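Local coordinates for protein endonuclease NucS (Pyrococcus abyssi, PDB 2VLD) that cleaves the single-stranded 3' and 5' extremities of branched DNA as a homodimeric nuclease that binds single-stranded DNA and interacts with PCNA, at residues M1-I6 with L114-E119; W75-S80 with I90-R95; K85-I90 with Y97-V102; E143-I148 with V159-V164; K152-G157 with V192-E197. The protein carries 2 engineered substitutions. All blocks are in the same frame, centred on the assembly; numbering follows the deposited sequence.

Contacts 1 to 3 all reach the curled antiparallel sheet of the N-terminal, PH-like part of the chain, whereas contacts 4 and 5 lie in the C-terminal nuclease part. Contact 1 spans the longest interval, from the first residues to the exit of strand 106-113, and the segments of contacts 2 and 3 fall within it. These two share I90 and strand 87-92, with centres about 10 Å apart. Contacts 4 and 5 follow along the chain, share strand 146-154 and have centres about 15 Å apart. Contacts 3 and 4 are farthest apart, about 58 Å between centres, which fits DNA-binding and nuclease domains joined by a linker. Contacts 1, 2, 3 and 5 also touch the second subunit of the dimer.

Contact 1: M1-I6 with L114-E119; sequences MRKVII and LAEDYE
K3 lies along the start of segment 114-119, its side chain running over the backbone of L114. CB sits 4.0 Å from L114 O; CG and CD, each 3.6 Å from that same L114 O, make the closest approach, and CE then passes it as the chain runs on extended to its amine. There NZ forms a rather long salt bridge, 3.5 Å to E116 OE2. Where the side chain begins, the backbone is pinned as well: L114 N donates to K3 O at 2.8 Å. A leucine suits position 114 because its CD1 reaches the apolar I5 CD1 at 3.6 Å, while the selenomethionine M1 side chain crosses that of L114 at about a right angle, its CG nearest CD1.

The charged ends have further partners in the second subunit, where D51 pairs with K3 NZ and R34 is the stronger mate of E116. An alanine in place of K3 would lose the aliphatic cover over L114 O and would probably leave E116 OE2 and the neighbouring subunit's D51 without this shared cation. A small greasy patch and surface charges thus tie the N-terminus both to the chain leaving strand 106-113 and to the dimer partner.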
# COMPACT_ATOMS: atom_id res chain seq x y z
N MSE A 1 2.89 3.46 -25.57
CA MSE A 1 2.19 3.87 -24.32
C MSE A 1 0.76 3.32 -24.24
O MSE A 1 -0.17 3.93 -24.79
CB MSE A 1 2.15 5.41 -24.19
CG MSE A 1 1.31 5.95 -23.01
SE MSE A 1 0.80 7.88 -23.08
CE MSE A 1 -0.04 7.96 -24.87
N ARG A 2 0.58 2.18 -23.56
CA ARG A 2 -0.77 1.81 -23.14
C ARG A 2 -0.98 2.16 -21.66
O ARG A 2 -0.80 3.32 -21.29
CB ARG A 2 -1.18 0.36 -23.49
CG ARG A 2 -2.61 0.32 -24.07
CD ARG A 2 -3.18 -1.08 -24.28
NE ARG A 2 -4.10 -1.48 -23.20
CZ ARG A 2 -5.21 -2.21 -23.36
NH1 ARG A 2 -5.58 -2.63 -24.58
NH2 ARG A 2 -5.96 -2.52 -22.31
N LYS A 3 -1.34 1.19 -20.82
CA LYS A 3 -1.66 1.51 -19.43
C LYS A 3 -0.49 1.40 -18.46
O LYS A 3 -0.52 1.95 -17.37
CB LYS A 3 -2.88 0.72 -18.95
CG LYS A 3 -4.18 1.28 -19.50
CD LYS A 3 -5.40 0.86 -18.70
CE LYS A 3 -6.63 1.61 -19.20
NZ LYS A 3 -7.91 1.14 -18.59
N VAL A 4 0.56 0.71 -18.89
CA VAL A 4 1.76 0.57 -18.07
C VAL A 4 2.99 1.06 -18.83
O VAL A 4 3.25 0.62 -19.95
CB VAL A 4 1.93 -0.90 -17.59
CG1 VAL A 4 3.41 -1.31 -17.51
CG2 VAL A 4 1.24 -1.11 -16.26
N ILE A 5 3.73 1.98 -18.23
CA ILE A 5 5.02 2.39 -18.77
C ILE A 5 6.10 2.07 -17.75
O ILE A 5 5.96 2.40 -16.57
CB ILE A 5 5.05 3.88 -19.13
CG1 ILE A 5 3.94 4.20 -20.13
CG2 ILE A 5 6.39 4.26 -19.73
CD1 ILE A 5 3.11 5.35 -19.73
N ILE A 6 7.15 1.42 -18.20
CA ILE A 6 8.23 0.99 -17.33
C ILE A 6 9.57 1.50 -17.83
O ILE A 6 9.80 1.61 -19.04
CB ILE A 6 8.29 -0.54 -17.25
CG1 ILE A 6 7.05 -1.09 -16.55
CG2 ILE A 6 9.57 -1.01 -16.56
CD1 ILE A 6 6.82 -2.57 -16.75
N LEU A 114 -1.41 4.15 -15.81
CA LEU A 114 -2.50 5.03 -16.17
C LEU A 114 -3.81 4.31 -15.92
O LEU A 114 -4.41 3.72 -16.82
CB LEU A 114 -2.36 5.46 -17.63
CG LEU A 114 -1.00 6.09 -17.91
CD1 LEU A 114 -0.44 5.63 -19.25
CD2 LEU A 114 -1.11 7.59 -17.85
N ALA A 115 -4.24 4.36 -14.66
CA ALA A 115 -5.37 3.60 -14.19
C ALA A 115 -6.62 4.46 -14.17
O ALA A 115 -6.56 5.63 -13.78
CB ALA A 115 -5.07 3.07 -12.81
N GLU A 116 -7.74 3.89 -14.59
CA GLU A 116 -9.05 4.56 -14.58
C GLU A 116 -9.60 4.70 -13.16
O GLU A 116 -9.40 3.82 -12.33
CB GLU A 116 -10.06 3.77 -15.42
CG GLU A 116 -10.24 4.26 -16.87
CD GLU A 116 -11.16 3.34 -17.70
OE1 GLU A 116 -12.22 2.90 -17.18
OE2 GLU A 116 -10.83 3.08 -18.88
N ASP A 117 -10.29 5.81 -12.89
CA ASP A 117 -11.05 5.95 -11.65
C ASP A 117 -11.96 4.75 -11.52
O ASP A 117 -12.44 4.22 -12.52
CB ASP A 117 -11.93 7.21 -11.67
CG ASP A 117 -11.13 8.50 -11.66
OD1 ASP A 117 -9.90 8.44 -11.81
OD2 ASP A 117 -11.75 9.58 -11.51
N TYR A 118 -12.19 4.30 -10.29
CA TYR A 118 -13.21 3.30 -10.08
C TYR A 118 -14.48 3.99 -9.61
O TYR A 118 -14.49 4.63 -8.56
CB TYR A 118 -12.77 2.20 -9.11
CG TYR A 118 -13.91 1.28 -8.71
CD1 TYR A 118 -14.38 0.29 -9.59
CD2 TYR A 118 -14.54 1.41 -7.48
CE1 TYR A 118 -15.44 -0.54 -9.23
CE2 TYR A 118 -15.59 0.59 -7.11
CZ TYR A 118 -16.04 -0.38 -7.98
OH TYR A 118 -17.09 -1.19 -7.60
N GLU A 119 -15.54 3.88 -10.41
CA GLU A 119 -16.86 4.41 -10.04
C GLU A 119 -17.67 3.29 -9.38
O GLU A 119 -17.75 2.17 -9.91
CB GLU A 119 -17.62 4.96 -11.27
CG GLU A 119 -16.77 5.75 -12.29
CD GLU A 119 -16.48 7.21 -11.88
OE1 GLU A 119 -16.78 7.61 -10.73
OE2 GLU A 119 -15.93 7.95 -12.72

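Contact 2: W75-S80 with I90-R95; sequences WQPPGS and ISIRRR
Q76, at the end of strand 74-76, lays its side chain against I90 and I92 just before the chain enters a type II beta turn, P77 to S80, in the PH-like domain. In this compact part both isoleucines send CG1 away from the backbone N (chi1 -171° and -170°), which turns CG2 of each to the glutamine: Q76 CB is 3.7 Å from I90 CG2, and Q76 NE2 is 3.6 Å from I92 CG2. The aliphatic stem and flat amide of a glutamine fit this mixed surface, the Q76 and I90 side chains running antiparallel alongside each other. With an alanine here, a gap would probably open beside I90 and I92 CG2 would lose its amide cover.

P77 adds a rigid ring whose CG meets I92 CD1 at 3.6 Å. The turn then leads to a looser, solvent-facing side. Glycine fits position 79 because, with phi positive, a CB would collide with the carbonyl oxygen of P78. G79 O sits above one face of the exposed R94 guanidinium, toward its rim, a pose that crystal packing may partly set. Inside the turn, S80 OG donates to P77 O at 2.8 Å, with the donor 19° off the carbonyl plane.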
# COMPACT_ATOMS: atom_id res chain seq x y z
N TRP A 75 3.52 7.47 5.17
CA TRP A 75 2.45 7.73 4.23
C TRP A 75 2.04 9.23 4.27
O TRP A 75 2.33 9.95 5.24
CB TRP A 75 1.23 6.84 4.54
CG TRP A 75 0.40 7.32 5.71
CD1 TRP A 75 -0.65 8.22 5.68
CD2 TRP A 75 0.57 6.96 7.08
NE1 TRP A 75 -1.15 8.43 6.95
CE2 TRP A 75 -0.42 7.66 7.83
CE3 TRP A 75 1.46 6.11 7.76
CZ2 TRP A 75 -0.53 7.54 9.23
CZ3 TRP A 75 1.35 5.97 9.17
CH2 TRP A 75 0.35 6.69 9.89
N GLN A 76 1.33 9.68 3.24
CA GLN A 76 0.85 11.07 3.24
C GLN A 76 -0.49 11.19 2.52
O GLN A 76 -0.66 10.64 1.43
CB GLN A 76 1.88 12.00 2.61
CG GLN A 76 1.76 13.39 3.06
CD GLN A 76 2.86 13.83 3.97
OE1 GLN A 76 3.92 14.22 3.51
NE2 GLN A 76 2.58 13.85 5.27
N PRO A 77 -1.44 11.93 3.12
CA PRO A 77 -2.85 11.93 2.68
C PRO A 77 -3.07 12.56 1.31
O PRO A 77 -2.18 13.24 0.81
CB PRO A 77 -3.55 12.80 3.75
CG PRO A 77 -2.48 13.68 4.32
CD PRO A 77 -1.21 12.85 4.25
N PRO A 78 -4.24 12.31 0.69
CA PRO A 78 -4.57 13.09 -0.52
C PRO A 78 -4.42 14.59 -0.24
O PRO A 78 -4.79 15.07 0.82
CB PRO A 78 -6.05 12.76 -0.76
CG PRO A 78 -6.24 11.42 -0.14
CD PRO A 78 -5.31 11.34 1.03
N GLY A 79 -3.83 15.30 -1.19
CA GLY A 79 -3.72 16.74 -1.09
C GLY A 79 -2.32 17.23 -0.76
O GLY A 79 -2.11 18.43 -0.54
N SER A 80 -1.37 16.30 -0.71
CA SER A 80 0.02 16.61 -0.45
C SER A 80 0.72 16.78 -1.79
O SER A 80 0.39 16.08 -2.75
CB SER A 80 0.69 15.47 0.33
OG SER A 80 -0.08 15.03 1.42
N ILE A 90 7.13 14.67 -0.46
CA ILE A 90 5.74 15.03 -0.39
C ILE A 90 5.56 15.88 0.86
O ILE A 90 5.86 15.44 1.98
CB ILE A 90 4.79 13.77 -0.51
CG1 ILE A 90 3.33 14.20 -0.65
CG2 ILE A 90 4.93 12.85 0.64
CD1 ILE A 90 2.57 13.46 -1.80
N SER A 91 5.14 17.12 0.64
CA SER A 91 4.91 18.06 1.72
C SER A 91 3.43 18.37 1.81
O SER A 91 2.78 18.69 0.82
CB SER A 91 5.68 19.37 1.51
OG SER A 91 7.04 19.13 1.21
N ILE A 92 2.91 18.25 3.03
CA ILE A 92 1.62 18.80 3.35
C ILE A 92 1.91 19.99 4.27
O ILE A 92 2.28 19.83 5.43
CB ILE A 92 0.57 17.70 3.88
CG1 ILE A 92 -0.85 18.26 3.98
CG2 ILE A 92 1.00 17.05 5.19
CD1 ILE A 92 -2.01 17.25 3.74
N ARG A 93 1.84 21.19 3.73
CA ARG A 93 1.78 22.35 4.60
C ARG A 93 0.33 22.74 4.75
O ARG A 93 -0.01 23.92 4.79
CB ARG A 93 2.62 23.53 4.10
CG ARG A 93 2.87 23.60 2.62
CD ARG A 93 4.00 24.56 2.44
NE ARG A 93 4.97 24.18 1.42
CZ ARG A 93 6.28 24.35 1.55
NH1 ARG A 93 6.77 24.88 2.68
NH2 ARG A 93 7.11 23.99 0.58
N ARG A 94 -0.52 21.71 4.81
CA ARG A 94 -1.95 21.92 4.99
C ARG A 94 -2.31 21.97 6.48
O ARG A 94 -3.20 21.25 6.97
CB ARG A 94 -2.79 20.93 4.18
CG ARG A 94 -2.78 21.20 2.67
CD ARG A 94 -4.15 20.89 2.06
NE ARG A 94 -4.18 21.08 0.61
CZ ARG A 94 -5.13 20.60 -0.20
NH1 ARG A 94 -6.14 19.88 0.29
NH2 ARG A 94 -5.06 20.83 -1.50
N ARG A 95 -1.56 22.82 7.18
CA ARG A 95 -1.89 23.39 8.49
C ARG A 95 -1.41 22.68 9.76
O ARG A 95 -1.40 23.30 10.84
CB ARG A 95 -3.32 23.95 8.58
CG ARG A 95 -3.32 25.47 8.46
CD ARG A 95 -2.09 26.05 9.17
NE ARG A 95 -2.07 27.51 9.28
CZ ARG A 95 -0.96 28.22 9.46
NH1 ARG A 95 0.23 27.62 9.52
NH2 ARG A 95 -1.02 29.54 9.56

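Contact 3: K85-I90 with Y97-V102; sequences KENSMI and YERLEV. Engineered in segment 85-90: M89 (natural residue Ile).
S88 and V102 form an antiparallel hydrogen-bonded pair, with V102 N reaching S88 O at 2.8 Å in a nearly straight bond (174°) and S88 N returning the bond to V102 O at 3.0 Å. Two residues on, I90 and L100 repeat the pattern: I90 N donates to L100 O and L100 N to I90 O, each at 2.9 Å. Between them M89 and E101 make a non-hydrogen-bonded pair, flanked by CA-H...O contacts from M89 CA to L100 O (3.3 Å) and from E101 CA to S88 O (3.4 Å).

Side chains alternate between the two faces of the sheet. E101 and the engineered selenomethionine M89 share one face with R99, but the modelled side-chain positions of N87, M89, R99 and E101 are too close together and doubtful in detail. On the other face the branched and apolar I90 and L100 suit burial, with I90 CG2 against L100 CB at 3.7 Å. There L100 packs on F62 and I64 of strand 62-65, while strand 28-40 flanks strand 98-104 on its other edge.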
# COMPACT_ATOMS: atom_id res chain seq x y z
N LYS A 85 14.19 16.23 -7.00
CA LYS A 85 15.54 16.84 -7.10
C LYS A 85 16.71 15.87 -6.75
O LYS A 85 17.79 16.31 -6.32
CB LYS A 85 15.62 18.08 -6.18
CG LYS A 85 16.66 19.12 -6.62
CD LYS A 85 17.34 19.80 -5.43
CE LYS A 85 18.37 20.82 -5.93
NZ LYS A 85 19.27 21.33 -4.85
N GLU A 86 16.52 14.57 -6.99
CA GLU A 86 17.36 13.46 -6.42
C GLU A 86 16.66 12.82 -5.19
O GLU A 86 17.02 11.73 -4.71
CB GLU A 86 18.80 13.92 -6.12
CG GLU A 86 19.57 13.10 -5.07
CD GLU A 86 19.72 11.61 -5.42
OE1 GLU A 86 19.22 11.17 -6.48
OE2 GLU A 86 20.32 10.89 -4.60
N ASN A 87 15.64 13.51 -4.70
CA ASN A 87 14.75 12.97 -3.72
C ASN A 87 13.33 13.20 -4.21
O ASN A 87 13.08 14.15 -4.96
CB ASN A 87 15.00 13.62 -2.36
CG ASN A 87 14.27 14.96 -2.19
OD1 ASN A 87 13.89 15.61 -3.16
ND2 ASN A 87 14.08 15.38 -0.94
N SER A 88 12.40 12.33 -3.85
CA SER A 88 11.00 12.67 -3.98
C SER A 88 10.57 13.16 -2.61
O SER A 88 10.83 12.49 -1.60
CB SER A 88 10.17 11.47 -4.44
OG SER A 88 10.59 11.02 -5.71
N MSE A 89 9.96 14.34 -2.56
CA MSE A 89 9.36 14.86 -1.35
C MSE A 89 7.86 15.01 -1.51
O MSE A 89 7.37 15.44 -2.56
CB MSE A 89 9.92 16.23 -0.97
CG MSE A 89 11.40 16.31 -0.66
SE MSE A 89 12.36 17.42 -1.96
CE MSE A 89 12.34 19.21 -1.13
N ILE A 90 7.13 14.67 -0.46
CA ILE A 90 5.74 15.03 -0.39
C ILE A 90 5.56 15.88 0.86
O ILE A 90 5.86 15.44 1.98
CB ILE A 90 4.79 13.77 -0.51
CG1 ILE A 90 3.33 14.20 -0.65
CG2 ILE A 90 4.93 12.85 0.64
CD1 ILE A 90 2.57 13.46 -1.80
N TYR A 97 2.50 21.16 9.32
CA TYR A 97 3.52 21.03 8.30
C TYR A 97 4.07 19.62 8.38
O TYR A 97 4.37 19.13 9.46
CB TYR A 97 4.65 22.05 8.50
CG TYR A 97 5.88 21.76 7.66
CD1 TYR A 97 5.93 22.13 6.31
CD2 TYR A 97 6.99 21.11 8.21
CE1 TYR A 97 7.07 21.87 5.53
CE2 TYR A 97 8.13 20.83 7.43
CZ TYR A 97 8.16 21.21 6.09
OH TYR A 97 9.28 20.94 5.32
N GLU A 98 4.20 18.97 7.23
CA GLU A 98 4.73 17.62 7.18
C GLU A 98 5.58 17.40 5.95
O GLU A 98 5.16 17.73 4.84
CB GLU A 98 3.60 16.60 7.20
CG GLU A 98 2.87 16.49 8.53
CD GLU A 98 1.85 15.37 8.51
OE1 GLU A 98 2.27 14.19 8.52
OE2 GLU A 98 0.64 15.68 8.49
N ARG A 99 6.75 16.80 6.14
CA ARG A 99 7.66 16.52 5.04
C ARG A 99 8.08 15.06 5.02
O ARG A 99 8.71 14.58 5.96
CB ARG A 99 8.91 17.41 5.11
CG ARG A 99 9.50 17.72 3.75
CD ARG A 99 10.76 18.57 3.85
NE ARG A 99 11.94 17.72 3.78
CZ ARG A 99 12.78 17.68 2.76
NH1 ARG A 99 12.60 18.46 1.71
NH2 ARG A 99 13.81 16.85 2.78
N LEU A 100 7.75 14.37 3.94
CA LEU A 100 8.23 13.03 3.76
C LEU A 100 9.14 12.97 2.56
O LEU A 100 8.73 13.27 1.44
CB LEU A 100 7.05 12.05 3.62
CG LEU A 100 7.38 10.56 3.60
CD1 LEU A 100 8.11 10.19 4.85
CD2 LEU A 100 6.11 9.74 3.47
N GLU A 101 10.39 12.58 2.78
CA GLU A 101 11.38 12.50 1.72
C GLU A 101 11.91 11.09 1.48
O GLU A 101 12.24 10.36 2.41
CB GLU A 101 12.55 13.45 2.01
CG GLU A 101 13.83 13.10 1.28
CD GLU A 101 14.97 14.06 1.58
OE1 GLU A 101 14.93 14.74 2.62
OE2 GLU A 101 15.92 14.12 0.77
N VAL A 102 11.97 10.72 0.22
CA VAL A 102 12.61 9.49 -0.19
C VAL A 102 13.88 9.92 -0.88
O VAL A 102 13.83 10.39 -2.02
CB VAL A 102 11.71 8.68 -1.16
CG1 VAL A 102 12.46 7.49 -1.73
CG2 VAL A 102 10.46 8.21 -0.46

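Contact 4: E143-I148 with V159-V164; sequences EGFKPI and VDVMGV
The hairpin of strands 146-154 and 157-164 forms one edge of the mixed five-stranded sheet in the nuclease domain, and F145 to I148 meet V161 to V164 near its open end. K146 and V164 make a hydrogen-bonded antiparallel pair: K146 N donates to V164 O at 2.8 Å, close to the C=O direction, and V164 N returns to K146 O at 2.9 Å. Farther along, I148 N binds M162 O at 2.8 Å, in the carbonyl plane and on a lone pair.

Between these bonds P147 faces G163. Proline has no N-H to give, and in this non-hydrogen-bonded position none is required. Glycine is the fitting partner, since any CB would run into K146 O and the F145 ring; its absence lets F145 CE1 come within 4.0 Å of G163 CA. With CG anti to the backbone N (chi1 163°), the F145 ring is carried forward alongside P147, toward G163 and V161, and presents an edge to V161 CG1. The same methyl, V161 CG1, touches P147 CB at 3.9 Å, a compact apolar cluster that I134 and F135 of helix 127-136 close over. On the other side of the sheet I148 CD1 lies by V164 CB, both more exposed.

The chain turns a corner at D160 and V161. A mixed sheet opened by an antiparallel hairpin and flanked by helices is the arrangement of the PD-(D/E)XK nuclease fold.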
# COMPACT_ATOMS: atom_id res chain seq x y z
N GLU A 143 -41.33 -26.15 -4.87
CA GLU A 143 -42.42 -26.61 -4.03
C GLU A 143 -41.83 -27.18 -2.73
O GLU A 143 -41.01 -28.11 -2.76
CB GLU A 143 -43.24 -27.64 -4.81
CG GLU A 143 -44.10 -28.58 -3.99
CD GLU A 143 -45.20 -27.86 -3.25
OE1 GLU A 143 -45.70 -26.82 -3.76
OE2 GLU A 143 -45.57 -28.34 -2.16
N GLY A 144 -42.22 -26.61 -1.60
CA GLY A 144 -41.78 -27.10 -0.30
C GLY A 144 -40.31 -26.88 0.01
O GLY A 144 -39.66 -27.72 0.65
N PHE A 145 -39.78 -25.76 -0.48
CA PHE A 145 -38.45 -25.32 -0.09
C PHE A 145 -38.61 -24.42 1.13
O PHE A 145 -39.45 -23.53 1.14
CB PHE A 145 -37.80 -24.58 -1.25
CG PHE A 145 -36.61 -23.74 -0.85
CD1 PHE A 145 -35.44 -24.34 -0.39
CD2 PHE A 145 -36.67 -22.36 -0.95
CE1 PHE A 145 -34.34 -23.57 -0.02
CE2 PHE A 145 -35.57 -21.58 -0.59
CZ PHE A 145 -34.41 -22.19 -0.13
N LYS A 146 -37.81 -24.67 2.16
CA LYS A 146 -37.84 -23.84 3.36
C LYS A 146 -36.53 -23.03 3.46
O LYS A 146 -35.47 -23.59 3.77
CB LYS A 146 -38.06 -24.70 4.61
CG LYS A 146 -39.37 -25.51 4.62
CD LYS A 146 -40.57 -24.70 5.15
CE LYS A 146 -41.90 -25.34 4.77
NZ LYS A 146 -42.31 -24.98 3.38
N PRO A 147 -36.61 -21.72 3.19
CA PRO A 147 -35.40 -20.92 3.40
C PRO A 147 -35.23 -20.63 4.88
O PRO A 147 -36.19 -20.32 5.57
CB PRO A 147 -35.68 -19.65 2.58
CG PRO A 147 -37.19 -19.57 2.47
CD PRO A 147 -37.75 -20.94 2.67
N ILE A 148 -34.01 -20.74 5.38
CA ILE A 148 -33.77 -20.64 6.82
C ILE A 148 -32.85 -19.50 7.18
O ILE A 148 -33.18 -18.67 8.04
CB ILE A 148 -33.23 -21.98 7.39
CG1 ILE A 148 -34.16 -23.14 7.01
CG2 ILE A 148 -33.10 -21.89 8.90
CD1 ILE A 148 -33.71 -24.50 7.52
N VAL A 159 -23.00 -17.99 2.61
CA VAL A 159 -24.03 -18.45 1.70
C VAL A 159 -25.16 -17.44 1.70
O VAL A 159 -25.65 -17.07 2.75
CB VAL A 159 -24.52 -19.86 2.15
CG1 VAL A 159 -25.81 -20.26 1.44
CG2 VAL A 159 -23.43 -20.91 1.94
N ASP A 160 -25.58 -16.98 0.52
CA ASP A 160 -26.61 -15.92 0.41
C ASP A 160 -27.89 -16.26 1.15
O ASP A 160 -28.27 -15.57 2.09
CB ASP A 160 -26.90 -15.61 -1.07
CG ASP A 160 -25.70 -14.98 -1.78
OD1 ASP A 160 -24.77 -14.55 -1.07
OD2 ASP A 160 -25.68 -14.91 -3.04
N VAL A 161 -28.56 -17.33 0.71
CA VAL A 161 -29.64 -17.98 1.43
C VAL A 161 -29.31 -19.49 1.58
O VAL A 161 -28.79 -20.12 0.66
CB VAL A 161 -30.97 -17.83 0.70
CG1 VAL A 161 -32.06 -18.69 1.35
CG2 VAL A 161 -31.39 -16.37 0.67
N MSE A 162 -29.59 -20.04 2.75
CA MSE A 162 -29.48 -21.48 2.98
C MSE A 162 -30.80 -21.96 3.53
O MSE A 162 -31.43 -21.28 4.35
CB MSE A 162 -28.33 -21.82 3.92
CG MSE A 162 -28.09 -23.30 4.08
SE MSE A 162 -26.44 -23.66 5.08
CE MSE A 162 -27.15 -24.49 6.69
N GLY A 163 -31.21 -23.13 3.06
CA GLY A 163 -32.45 -23.74 3.50
C GLY A 163 -32.43 -25.24 3.39
O GLY A 163 -31.38 -25.87 3.28
N VAL A 164 -33.63 -25.80 3.42
CA VAL A 164 -33.82 -27.23 3.37
C VAL A 164 -34.96 -27.48 2.39
O VAL A 164 -35.93 -26.71 2.36
CB VAL A 164 -34.07 -27.78 4.80
CG1 VAL A 164 -35.56 -28.00 5.09
CG2 VAL A 164 -33.27 -29.05 5.03

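Contact 5: K152-G157 with V192-E197; sequences KPIRHG and VDSLKE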
# COMPACT_ATOMS: atom_id res chain seq x y z
N LYS A 152 -25.27 -16.75 5.59
CA LYS A 152 -24.95 -17.76 6.60
C LYS A 152 -23.46 -18.09 6.55
O LYS A 152 -22.95 -18.53 5.52
CB LYS A 152 -25.82 -19.01 6.40
CG LYS A 152 -25.58 -20.15 7.40
CD LYS A 152 -26.00 -19.78 8.81
CE LYS A 152 -25.89 -20.97 9.75
NZ LYS A 152 -26.17 -20.54 11.14
N PRO A 153 -22.75 -17.86 7.66
CA PRO A 153 -21.37 -18.31 7.74
C PRO A 153 -21.28 -19.83 7.68
O PRO A 153 -22.01 -20.53 8.38
CB PRO A 153 -20.89 -17.78 9.10
CG PRO A 153 -21.80 -16.65 9.39
CD PRO A 153 -23.13 -17.13 8.88
N ILE A 154 -20.37 -20.29 6.82
CA ILE A 154 -20.09 -21.69 6.52
C ILE A 154 -18.60 -21.94 6.76
O ILE A 154 -17.86 -20.98 6.96
CB ILE A 154 -20.54 -21.97 5.05
CG1 ILE A 154 -21.75 -22.88 5.07
CG2 ILE A 154 -19.48 -22.58 4.18
CD1 ILE A 154 -22.92 -22.29 5.83
N ARG A 155 -18.16 -23.19 6.77
CA ARG A 155 -16.75 -23.49 7.03
C ARG A 155 -15.80 -22.73 6.10
O ARG A 155 -14.80 -22.17 6.56
CB ARG A 155 -16.48 -24.98 6.94
CG ARG A 155 -16.86 -25.77 8.18
CD ARG A 155 -16.47 -27.22 7.96
NE ARG A 155 -16.96 -28.12 9.01
CZ ARG A 155 -16.64 -29.41 9.11
NH1 ARG A 155 -15.84 -29.99 8.21
NH2 ARG A 155 -17.13 -30.13 10.10
N HIS A 156 -16.11 -22.72 4.80
CA HIS A 156 -15.28 -22.01 3.82
C HIS A 156 -16.03 -20.92 3.08
O HIS A 156 -15.86 -20.75 1.86
CB HIS A 156 -14.68 -22.98 2.78
CG HIS A 156 -13.95 -24.14 3.38
ND1 HIS A 156 -13.06 -24.01 4.42
CD2 HIS A 156 -13.98 -25.45 3.06
CE1 HIS A 156 -12.57 -25.20 4.73
NE2 HIS A 156 -13.11 -26.09 3.92
N GLY A 157 -16.86 -20.16 3.78
CA GLY A 157 -17.51 -19.06 3.12
C GLY A 157 -18.83 -18.61 3.69
O GLY A 157 -19.17 -18.92 4.83
N VAL A 192 -21.09 -25.37 -1.78
CA VAL A 192 -21.71 -26.70 -1.83
C VAL A 192 -20.74 -27.78 -1.37
O VAL A 192 -21.05 -28.56 -0.47
CB VAL A 192 -22.31 -26.98 -3.24
CG1 VAL A 192 -22.77 -28.43 -3.36
CG2 VAL A 192 -23.47 -26.05 -3.52
N ASP A 193 -19.55 -27.80 -1.97
CA ASP A 193 -18.50 -28.75 -1.60
C ASP A 193 -18.16 -28.70 -0.12
O ASP A 193 -18.06 -29.74 0.52
CB ASP A 193 -17.24 -28.51 -2.43
CG ASP A 193 -17.40 -28.93 -3.88
OD1 ASP A 193 -18.36 -29.68 -4.20
OD2 ASP A 193 -16.56 -28.52 -4.71
N SER A 194 -17.99 -27.49 0.41
CA SER A 194 -17.75 -27.27 1.84
C SER A 194 -18.82 -27.96 2.69
O SER A 194 -18.52 -28.65 3.66
CB SER A 194 -17.70 -25.77 2.14
OG SER A 194 -17.67 -25.48 3.53
N LEU A 195 -20.08 -27.78 2.30
CA LEU A 195 -21.19 -28.38 3.02
C LEU A 195 -21.30 -29.88 2.76
O LEU A 195 -21.74 -30.63 3.63
CB LEU A 195 -22.49 -27.67 2.68
CG LEU A 195 -22.61 -26.23 3.16
CD1 LEU A 195 -23.46 -25.48 2.20
CD2 LEU A 195 -23.21 -26.13 4.55
N LYS A 196 -20.89 -30.32 1.57
CA LYS A 196 -20.85 -31.75 1.26
C LYS A 196 -19.87 -32.49 2.17
O LYS A 196 -20.16 -33.59 2.64
CB LYS A 196 -20.55 -32.01 -0.23
CG LYS A 196 -21.79 -31.97 -1.12
CD LYS A 196 -21.43 -32.18 -2.60
CE LYS A 196 -22.69 -32.10 -3.47
NZ LYS A 196 -22.38 -31.98 -4.93
N GLU A 197 -18.72 -31.87 2.44
CA GLU A 197 -17.76 -32.39 3.41
C GLU A 197 -18.29 -32.36 4.82
O GLU A 197 -17.67 -32.89 5.73
CB GLU A 197 -16.46 -31.58 3.36
CG GLU A 197 -15.67 -31.75 2.08
CD GLU A 197 -14.18 -31.81 2.32
OE1 GLU A 197 -13.65 -30.95 3.07
OE2 GLU A 197 -13.53 -32.73 1.76
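Swung to the far side from its own backbone nitrogen (chi1 171°), the S194 hydroxyl points from helix 182-199 at the type I turn I154 to G157, while a chi1 of -111° at I154 brings CG1 to L195 and CG2 to S194. The hydroxyl sits against the turn: S194 OG is 3.5 Å from I154 CG2, 3.6 Å from R155 CB, and accepts a weak hydrogen bond from H156 N at 3.4 Å. Serine is small enough to let the turn come this close, and its CB packs 3.8 Å from H156 CD2.

Beneath it, I154 and L195 cross at about a right angle, with I154 CG1 against L195 CD2 at 3.6 Å; M162 of the hairpin packs on both. Toward the surface the R155 guanidinium comes no closer to the helix segment than NH1 to E197 O, 4.2 Å, and makes a long, weak ion pair with E198. The join between hairpin turn and helix therefore rests on van der Waals contact around the S194 hydroxyl and the I154-L195 pair, with one weak hydrogen bond and loose electrostatics outside it.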